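Local coordinates for protein citryl-spermidine/3,4-dihydroxybenzoyl-citryl-spermidine:spermidine ligase (Bacillus anthracis, PDB 3TO3) that joins spermidine to citryl-spermidine or its 3,4-dihydroxybenzoyl derivative using ATP, a condensation in the biosynthesis of the siderophore petrobactin, at residues V113-T116 with K117-F121; I214-E218 with V219-K223; G409-N412 with W413-L417; N489-M492 with N493-F496. All blocks are in the same frame, centred on the assembly; numbering follows the deposited sequence.

Interaction 1: V113-T116 with K117-F121; sequences VEQT and KLDSF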
# COMPACT_ATOMS: atom_id res chain seq x y z
N VAL B 113 10.70 20.85 -3.37
CA VAL B 113 9.66 20.24 -2.55
C VAL B 113 10.19 19.02 -1.79
O VAL B 113 11.33 18.63 -1.96
CB VAL B 113 8.39 19.87 -3.38
CG1 VAL B 113 7.66 21.14 -3.85
CG2 VAL B 113 8.74 18.97 -4.57
N GLU B 114 9.37 18.41 -0.94
CA GLU B 114 9.78 17.18 -0.28
C GLU B 114 9.56 16.02 -1.26
O GLU B 114 8.43 15.73 -1.68
CB GLU B 114 9.01 16.98 1.04
CG GLU B 114 9.29 15.66 1.75
CD GLU B 114 10.75 15.53 2.20
OE1 GLU B 114 11.33 16.56 2.61
OE2 GLU B 114 11.30 14.39 2.14
N GLN B 115 10.66 15.37 -1.60
CA GLN B 115 10.72 14.31 -2.61
C GLN B 115 9.70 13.23 -2.33
O GLN B 115 8.95 12.82 -3.20
CB GLN B 115 12.10 13.66 -2.59
CG GLN B 115 12.29 12.69 -3.73
CD GLN B 115 12.05 13.36 -5.07
OE1 GLN B 115 12.69 14.37 -5.38
NE2 GLN B 115 11.11 12.83 -5.85
N THR B 116 9.73 12.75 -1.10
CA THR B 116 8.75 11.83 -0.57
C THR B 116 7.30 12.27 -0.84
O THR B 116 6.50 11.48 -1.33
CB THR B 116 8.98 11.68 0.95
OG1 THR B 116 9.77 10.52 1.18
CG2 THR B 116 7.67 11.56 1.69
N LYS B 117 6.97 13.51 -0.51
CA LYS B 117 5.60 13.97 -0.72
C LYS B 117 5.33 14.05 -2.22
O LYS B 117 4.28 13.62 -2.67
CB LYS B 117 5.35 15.31 -0.03
CG LYS B 117 5.79 15.35 1.43
CD LYS B 117 4.69 14.85 2.36
CE LYS B 117 3.49 15.77 2.30
NZ LYS B 117 2.36 15.40 3.20
N LEU B 118 6.30 14.56 -2.99
CA LEU B 118 6.19 14.60 -4.45
C LEU B 118 5.86 13.23 -5.08
O LEU B 118 4.98 13.12 -5.92
CB LEU B 118 7.50 15.12 -5.05
CG LEU B 118 7.46 15.29 -6.58
CD1 LEU B 118 6.29 16.19 -6.96
CD2 LEU B 118 8.77 15.87 -7.12
N ASP B 119 6.56 12.19 -4.67
CA ASP B 119 6.27 10.85 -5.18
C ASP B 119 4.83 10.39 -4.89
O ASP B 119 4.15 9.92 -5.79
CB ASP B 119 7.28 9.84 -4.64
CG ASP B 119 8.72 10.15 -5.07
OD1 ASP B 119 8.90 10.64 -6.22
OD2 ASP B 119 9.65 9.92 -4.25
N SER B 120 4.37 10.50 -3.64
CA SER B 120 2.97 10.17 -3.33
C SER B 120 1.96 10.96 -4.17
O SER B 120 0.99 10.41 -4.68
CB SER B 120 2.69 10.43 -1.86
OG SER B 120 3.47 9.53 -1.12
N PHE B 121 2.21 12.25 -4.29
CA PHE B 121 1.33 13.13 -5.04
C PHE B 121 1.25 12.70 -6.50
O PHE B 121 0.16 12.62 -7.07
CB PHE B 121 1.80 14.57 -4.90
CG PHE B 121 0.87 15.59 -5.49
CD1 PHE B 121 -0.50 15.53 -5.25
CD2 PHE B 121 1.36 16.63 -6.24
CE1 PHE B 121 -1.36 16.48 -5.77
CE2 PHE B 121 0.51 17.59 -6.78
CZ PHE B 121 -0.86 17.52 -6.52
O HOH W 1 6.24 8.32 -1.38

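Interaction 2: I214-E218 with V219-K223; sequences ILKSE and VGERK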
# COMPACT_ATOMS: atom_id res chain seq x y z
N ILE B 214 -32.16 1.52 17.44
CA ILE B 214 -31.71 1.47 16.05
C ILE B 214 -31.23 0.10 15.58
O ILE B 214 -31.44 -0.27 14.44
CB ILE B 214 -30.62 2.53 15.80
CG1 ILE B 214 -31.03 3.43 14.66
CG2 ILE B 214 -29.28 1.88 15.47
CD1 ILE B 214 -30.57 2.91 13.31
N LEU B 215 -30.60 -0.67 16.46
CA LEU B 215 -30.32 -2.09 16.18
C LEU B 215 -31.58 -2.93 15.96
O LEU B 215 -31.57 -3.89 15.20
CB LEU B 215 -29.58 -2.73 17.34
CG LEU B 215 -28.08 -2.60 17.45
CD1 LEU B 215 -27.65 -3.72 18.37
CD2 LEU B 215 -27.43 -2.73 16.10
N LYS B 216 -32.65 -2.62 16.68
CA LYS B 216 -33.88 -3.36 16.47
C LYS B 216 -34.17 -3.32 14.98
O LYS B 216 -34.22 -4.37 14.34
CB LYS B 216 -35.04 -2.71 17.23
CG LYS B 216 -35.08 -3.03 18.72
CD LYS B 216 -35.60 -4.44 19.00
CE LYS B 216 -36.16 -4.58 20.43
NZ LYS B 216 -36.72 -5.95 20.73
N SER B 217 -34.28 -2.11 14.43
CA SER B 217 -34.69 -1.89 13.05
C SER B 217 -33.66 -2.35 12.04
O SER B 217 -33.99 -2.92 11.02
CB SER B 217 -34.92 -0.40 12.83
OG SER B 217 -35.35 0.23 14.02
N GLU B 218 -32.40 -2.08 12.31
CA GLU B 218 -31.38 -2.30 11.30
C GLU B 218 -31.03 -3.78 11.11
O GLU B 218 -30.76 -4.22 10.00
CB GLU B 218 -30.13 -1.44 11.58
CG GLU B 218 -30.41 0.03 11.47
CD GLU B 218 -31.00 0.38 10.09
OE1 GLU B 218 -30.33 0.08 9.07
OE2 GLU B 218 -32.13 0.92 10.04
N VAL B 219 -30.91 -4.52 12.21
CA VAL B 219 -30.76 -5.98 12.16
C VAL B 219 -32.08 -6.79 12.07
O VAL B 219 -32.21 -7.70 11.25
CB VAL B 219 -29.95 -6.43 13.37
CG1 VAL B 219 -29.50 -7.86 13.20
CG2 VAL B 219 -28.76 -5.49 13.56
N GLY B 220 -33.05 -6.41 12.89
CA GLY B 220 -34.27 -7.16 13.07
C GLY B 220 -34.21 -7.99 14.35
O GLY B 220 -33.15 -8.48 14.71
N GLU B 221 -35.34 -8.18 15.02
CA GLU B 221 -35.31 -8.93 16.27
C GLU B 221 -34.94 -10.37 16.01
O GLU B 221 -34.25 -10.99 16.81
CB GLU B 221 -36.64 -8.90 17.01
CG GLU B 221 -36.96 -7.61 17.71
CD GLU B 221 -37.76 -6.68 16.83
OE1 GLU B 221 -37.57 -6.73 15.59
OE2 GLU B 221 -38.59 -5.91 17.37
N ARG B 222 -35.40 -10.91 14.88
CA ARG B 222 -35.19 -12.32 14.60
C ARG B 222 -33.70 -12.58 14.40
O ARG B 222 -33.13 -13.49 15.01
CB ARG B 222 -35.98 -12.78 13.38
CG ARG B 222 -36.02 -14.30 13.16
CD ARG B 222 -36.59 -14.65 11.79
NE ARG B 222 -37.75 -15.53 11.85
CZ ARG B 222 -38.65 -15.67 10.87
NH1 ARG B 222 -38.53 -14.96 9.75
NH2 ARG B 222 -39.68 -16.51 11.02
N LYS B 223 -33.10 -11.77 13.53
CA LYS B 223 -31.69 -11.91 13.21
C LYS B 223 -30.84 -11.67 14.46
O LYS B 223 -29.93 -12.45 14.75
CB LYS B 223 -31.29 -10.93 12.10
CG LYS B 223 -30.69 -11.60 10.89
CD LYS B 223 -29.46 -10.85 10.41
CE LYS B 223 -29.56 -10.42 8.94
NZ LYS B 223 -29.93 -11.55 8.03

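Interaction 3: G409-N412 with W413-L417; sequences GIEN and WLRLL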
# COMPACT_ATOMS: atom_id res chain seq x y z
N GLY B 409 -35.38 31.39 -15.85
CA GLY B 409 -34.51 32.54 -16.06
C GLY B 409 -33.34 32.45 -15.10
O GLY B 409 -33.47 31.93 -14.00
N ILE B 410 -32.20 32.98 -15.50
CA ILE B 410 -30.98 32.81 -14.76
C ILE B 410 -30.96 33.64 -13.50
O ILE B 410 -30.69 33.12 -12.41
CB ILE B 410 -29.75 33.16 -15.61
CG1 ILE B 410 -29.58 32.16 -16.74
CG2 ILE B 410 -28.49 33.21 -14.77
CD1 ILE B 410 -28.28 32.36 -17.54
N GLU B 411 -31.23 34.92 -13.65
CA GLU B 411 -31.21 35.80 -12.49
C GLU B 411 -32.23 35.33 -11.47
O GLU B 411 -31.93 35.26 -10.29
CB GLU B 411 -31.44 37.26 -12.86
CG GLU B 411 -31.33 38.20 -11.65
CD GLU B 411 -31.65 39.66 -11.96
OE1 GLU B 411 -31.95 40.40 -11.00
OE2 GLU B 411 -31.59 40.09 -13.13
N ASN B 412 -33.44 34.99 -11.90
CA ASN B 412 -34.44 34.52 -10.93
C ASN B 412 -34.04 33.25 -10.22
O ASN B 412 -34.31 33.09 -9.04
CB ASN B 412 -35.82 34.31 -11.56
CG ASN B 412 -36.38 35.56 -12.13
OD1 ASN B 412 -36.01 36.66 -11.71
ND2 ASN B 412 -37.28 35.42 -13.11
N TRP B 413 -33.43 32.34 -10.96
CA TRP B 413 -33.06 31.06 -10.39
C TRP B 413 -31.93 31.27 -9.39
O TRP B 413 -31.95 30.73 -8.29
CB TRP B 413 -32.63 30.07 -11.49
CG TRP B 413 -32.42 28.67 -10.99
CD1 TRP B 413 -33.37 27.69 -10.88
CD2 TRP B 413 -31.20 28.11 -10.52
NE1 TRP B 413 -32.81 26.54 -10.38
CE2 TRP B 413 -31.47 26.77 -10.16
CE3 TRP B 413 -29.89 28.60 -10.39
CZ2 TRP B 413 -30.49 25.91 -9.65
CZ3 TRP B 413 -28.92 27.77 -9.89
CH2 TRP B 413 -29.22 26.43 -9.53
N LEU B 414 -30.95 32.08 -9.75
CA LEU B 414 -29.81 32.34 -8.87
C LEU B 414 -30.24 33.07 -7.59
O LEU B 414 -29.78 32.75 -6.51
CB LEU B 414 -28.73 33.12 -9.63
CG LEU B 414 -27.47 33.53 -8.88
CD1 LEU B 414 -26.71 32.32 -8.31
CD2 LEU B 414 -26.60 34.37 -9.79
N ARG B 415 -31.14 34.04 -7.70
CA ARG B 415 -31.67 34.67 -6.49
C ARG B 415 -32.40 33.68 -5.57
O ARG B 415 -32.13 33.65 -4.37
CB ARG B 415 -32.60 35.80 -6.84
CG ARG B 415 -31.91 36.93 -7.54
CD ARG B 415 -32.86 38.12 -7.64
NE ARG B 415 -32.15 39.26 -8.21
CZ ARG B 415 -31.44 40.12 -7.49
NH1 ARG B 415 -31.35 39.96 -6.18
NH2 ARG B 415 -30.83 41.13 -8.08
N LEU B 416 -33.32 32.89 -6.12
CA LEU B 416 -33.95 31.87 -5.28
C LEU B 416 -32.93 30.95 -4.65
O LEU B 416 -33.11 30.56 -3.50
CB LEU B 416 -34.94 31.02 -6.06
CG LEU B 416 -36.21 31.81 -6.30
CD1 LEU B 416 -36.86 31.39 -7.63
CD2 LEU B 416 -37.12 31.63 -5.07
N LEU B 417 -31.88 30.60 -5.39
CA LEU B 417 -30.90 29.65 -4.89
C LEU B 417 -30.21 30.25 -3.67
O LEU B 417 -30.12 29.62 -2.62
CB LEU B 417 -29.87 29.27 -5.97
CG LEU B 417 -28.81 28.29 -5.43
CD1 LEU B 417 -29.37 26.86 -5.16
CD2 LEU B 417 -27.59 28.25 -6.36

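Interaction 4: N489-M492 with N493-F496; sequences NGKM and NDFF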
# COMPACT_ATOMS: atom_id res chain seq x y z
N ASN B 489 -7.73 15.67 26.61
CA ASN B 489 -6.29 15.94 26.59
C ASN B 489 -5.93 16.96 25.51
O ASN B 489 -4.77 17.35 25.37
CB ASN B 489 -5.49 14.65 26.39
CG ASN B 489 -5.75 13.61 27.47
OD1 ASN B 489 -6.07 13.93 28.61
ND2 ASN B 489 -5.61 12.34 27.10
N GLY B 490 -6.94 17.37 24.75
CA GLY B 490 -6.75 18.28 23.63
C GLY B 490 -6.63 19.74 24.00
O GLY B 490 -6.93 20.14 25.13
N LYS B 491 -6.24 20.55 23.02
CA LYS B 491 -5.99 21.98 23.23
C LYS B 491 -6.91 22.83 22.34
O LYS B 491 -7.51 22.34 21.38
CB LYS B 491 -4.50 22.32 22.99
CG LYS B 491 -4.07 22.37 21.51
CD LYS B 491 -2.61 21.92 21.32
CE LYS B 491 -1.90 22.66 20.17
NZ LYS B 491 -1.88 21.94 18.85
N MSE B 492 -7.06 24.10 22.70
CA MSE B 492 -7.90 25.02 21.94
C MSE B 492 -7.53 25.08 20.45
O MSE B 492 -6.35 25.15 20.08
CB MSE B 492 -7.86 26.42 22.54
CG MSE B 492 -8.67 27.45 21.75
SE MSE B 492 -10.60 27.34 22.00
CE MSE B 492 -10.76 25.74 23.12
N ASN B 493 -8.58 25.08 19.61
CA ASN B 493 -8.47 25.05 18.16
C ASN B 493 -8.27 23.65 17.60
O ASN B 493 -8.31 23.44 16.38
CB ASN B 493 -7.36 25.98 17.65
CG ASN B 493 -7.73 27.45 17.78
OD1 ASN B 493 -8.91 27.80 17.79
ND2 ASN B 493 -6.71 28.31 17.87
N ASP B 494 -8.08 22.69 18.50
CA ASP B 494 -7.87 21.30 18.08
C ASP B 494 -9.12 20.67 17.46
O ASP B 494 -9.04 20.03 16.40
CB ASP B 494 -7.39 20.47 19.27
CG ASP B 494 -5.87 20.44 19.40
OD1 ASP B 494 -5.19 21.23 18.69
OD2 ASP B 494 -5.36 19.62 20.22
N PHE B 495 -10.24 20.78 18.15
CA PHE B 495 -11.49 20.24 17.65
C PHE B 495 -12.69 21.17 17.87
O PHE B 495 -13.02 21.53 19.01
CB PHE B 495 -11.78 18.87 18.27
CG PHE B 495 -10.62 18.25 18.99
CD1 PHE B 495 -10.32 18.62 20.30
CD2 PHE B 495 -9.86 17.27 18.39
CE1 PHE B 495 -9.26 18.02 20.99
CE2 PHE B 495 -8.79 16.67 19.07
CZ PHE B 495 -8.49 17.05 20.37
N PHE B 496 -13.31 21.59 16.77
CA PHE B 496 -14.63 22.23 16.75
C PHE B 496 -14.68 23.65 17.27
O PHE B 496 -15.48 24.44 16.80
CB PHE B 496 -15.63 21.51 17.68
CG PHE B 496 -16.01 20.13 17.26
CD1 PHE B 496 -16.29 19.84 15.95
CD2 PHE B 496 -16.08 19.12 18.21
CE1 PHE B 496 -16.63 18.54 15.58
CE2 PHE B 496 -16.42 17.84 17.85
CZ PHE B 496 -16.68 17.55 16.52

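Interaction 1: V113-T116 with K117-F121
The carbonyl oxygen T116 O takes two donors: the backbone amide S120 N at 3.3 Å, almost straight, and an ordered water that donates to it. The same water lies 3.0 Å from S120 OG, so it bridges carbonyl and hydroxyl of two residues one turn apart. These are the opening turns of helix 115-138, with E114 at the N-cap. E114 O receives L118 N at 2.8 Å, and Q115 O receives D119 N, so the helical hydrogen bonding is set from the start. The E114 carboxylate points away from the turn, while its CG rests against K117 CG at 3.5 Å, the two chains crossing at about a right angle. On another side, Q115 reaches over to D119. With CG trans to the backbone N (chi1 -172°) and a bend at chi2, the Q115 amide is brought round so that NE2 donates to D119 OD1 at 3.1 Å. D119 OD1 lies in the amide plane of Q115, yet the bond comes in from above the carboxylate plane and is bent to 140°, so its hold is modest. Facing inward, V113 CG2 meets L118 CD2 at 4.0 Å. These are the residue just before the N-cap and the fourth one after it, the positions of a hydrophobic staple, and both also lean on F108 of helix 100-110. E114 pairs through its backbone with L577 as well. The chemistry thus divides by face: apolar contact secures the buried side of the helix start, while a carboxylate close to the N-terminus, held by an amide, probably gains from the helix dipole.

Interaction 2: I214-E218 with V219-K223
The backbone runs as helix through V219 and then breaks at G220, where phi turns positive (100°) and the chain restarts as a second helix at E221. Two bonds finish the first helix: V219 N donates to L215 O at 3.1 Å, and G220 N donates to K216 O at 2.8 Å, the latter well off straight at 132°. G220 therefore serves twice, as the residue that ends one helix and as the N-cap of the next. Among the side chains, L215 and V219 lie side by side on the inner face and point the same way, CD2 of L215 touching CG2 of V219 at 4.0 Å. L224 and Y227 of helix 221-232 pack against this pair, joining the two helices across the break. On the outer face K216 reaches across the break to E221. Bent at chi2 (-76°), the lysine leans over to the glutamate, and the two side chains cross at about a right angle, with K216 NZ 3.5 Å from E221 CG. The charged atoms stay further apart, K216 NZ to E221 OE2 being a long salt bridge of 3.8 Å, so much of this contact is aliphatic packing on an exposed surface. E218 belongs to the buried side: it touches W370, and its OE2 forms a salt bridge with R295, giving this carboxylate a partner of opposite charge away from solvent. What results is two consecutive helices, 208-219 and 221-232, broken at a single glycine within the IucA/IucC family region, the first laid against strands 345-355 and 367-371 of the mixed sheet.

Interaction 3: G409-N412 with W413-L417
W413 and G409 meet in the first turn of helix 410-432, where G409, with positive phi, ends helix 402-408 and at once caps the next one. W413 N donates to G409 O at 3.1 Å, and W413 CB sits nearly as close to that oxygen. L414 N to I410 O at 2.9 Å and R415 N to E411 O carry the bonding forward, and L416 N reaches N412 O. The tightly packed side is that of W413 and L414. With CG trans to the backbone N (chi1 -172°), the indole swings away from this turn and into the protein, among W404, L405, Y408 and P452, and its NE1 is satisfied by G450 O. L414 packs against F535 and I538 of helix 532-547, while I410 meets L405 and W530. The looser side carries E411 and N412, both exposed. N412 turns its ND2 back to Y408 O in the preceding helix, and L416 CD1 lies 3.4 Å from N412 O. E411 and R415, one turn apart, project side by side from the helix and form an i to i+4 salt bridge. R415 does not belong to E411 alone: its NH1 and NH2 also make salt bridges with E542 and E541. Three carboxylates therefore surround one guanidinium, which would probably hold it firmly charged and tie this turn to helix 532-547. Towards E411 the grip is side-on, and both donors go to one oxygen: R415 NE meets the anti lone pair of E411 OE1 at 3.0 Å, while R415 NH2 reaches the same OE1 at 3.2 Å, from 30° out of the carboxylate plane.

Interaction 4: N489-M492 with N493-F496
The chain reverses in a type II beta turn from K491 to D494, with N493 at its third position and a positive phi of 84°. D494 N donates to K491 O across the turn, although the placing of that oxygen is less sure. The D494 side chain reaches back over the turn and closes it from a second direction: K491 N donates to D494 OD2 at 3.1 Å, nearly straight, arriving from well above the carboxylate plane. K491 contributes its own chain as well. Its CG sits between the backbone N and the carbonyl carbon (chi1 76°), which brings it to 3.2 Å from D494 OD1, and bends further along return NZ to the same OD1 at 3.4 Å, a salt bridge whose hydrogen bond is weak. Next to it, G490 CA touches the edge of the F495 ring at CE1, 3.7 Å away, while D494 CB covers one face. F495 also meets Y487 edge-to-face and approaches Y316. N493 OD1 accepts from D499 N, linking the turn to the chain beyond strand 497-498. Altogether this is a surface beta turn connecting helix 485-488 to strand 497-498, closed by its aspartate and backed by an aromatic cluster.

How the interactions relate
All four contacts are local and none touches another. Interactions 1 and 4 are the nearest pair, centres 29 Å apart and closest atoms about 17 Å; interactions 1 and 3 lie on opposite sides of the chain's centre, 44 Å between centres. Interaction 1 is away from the ATP site, whereas the other three each have a side chain within about 8 to 12 Å of that of an ATP-binding residue. The F495 side chain of interaction 4 is about 9 Å from that of E462, and the W413 side chain of interaction 3 is about 8 Å from that of Y391 and about 14 Å from bound ATP. In interaction 2, the E218 side chain is about 12 Å from that of K299.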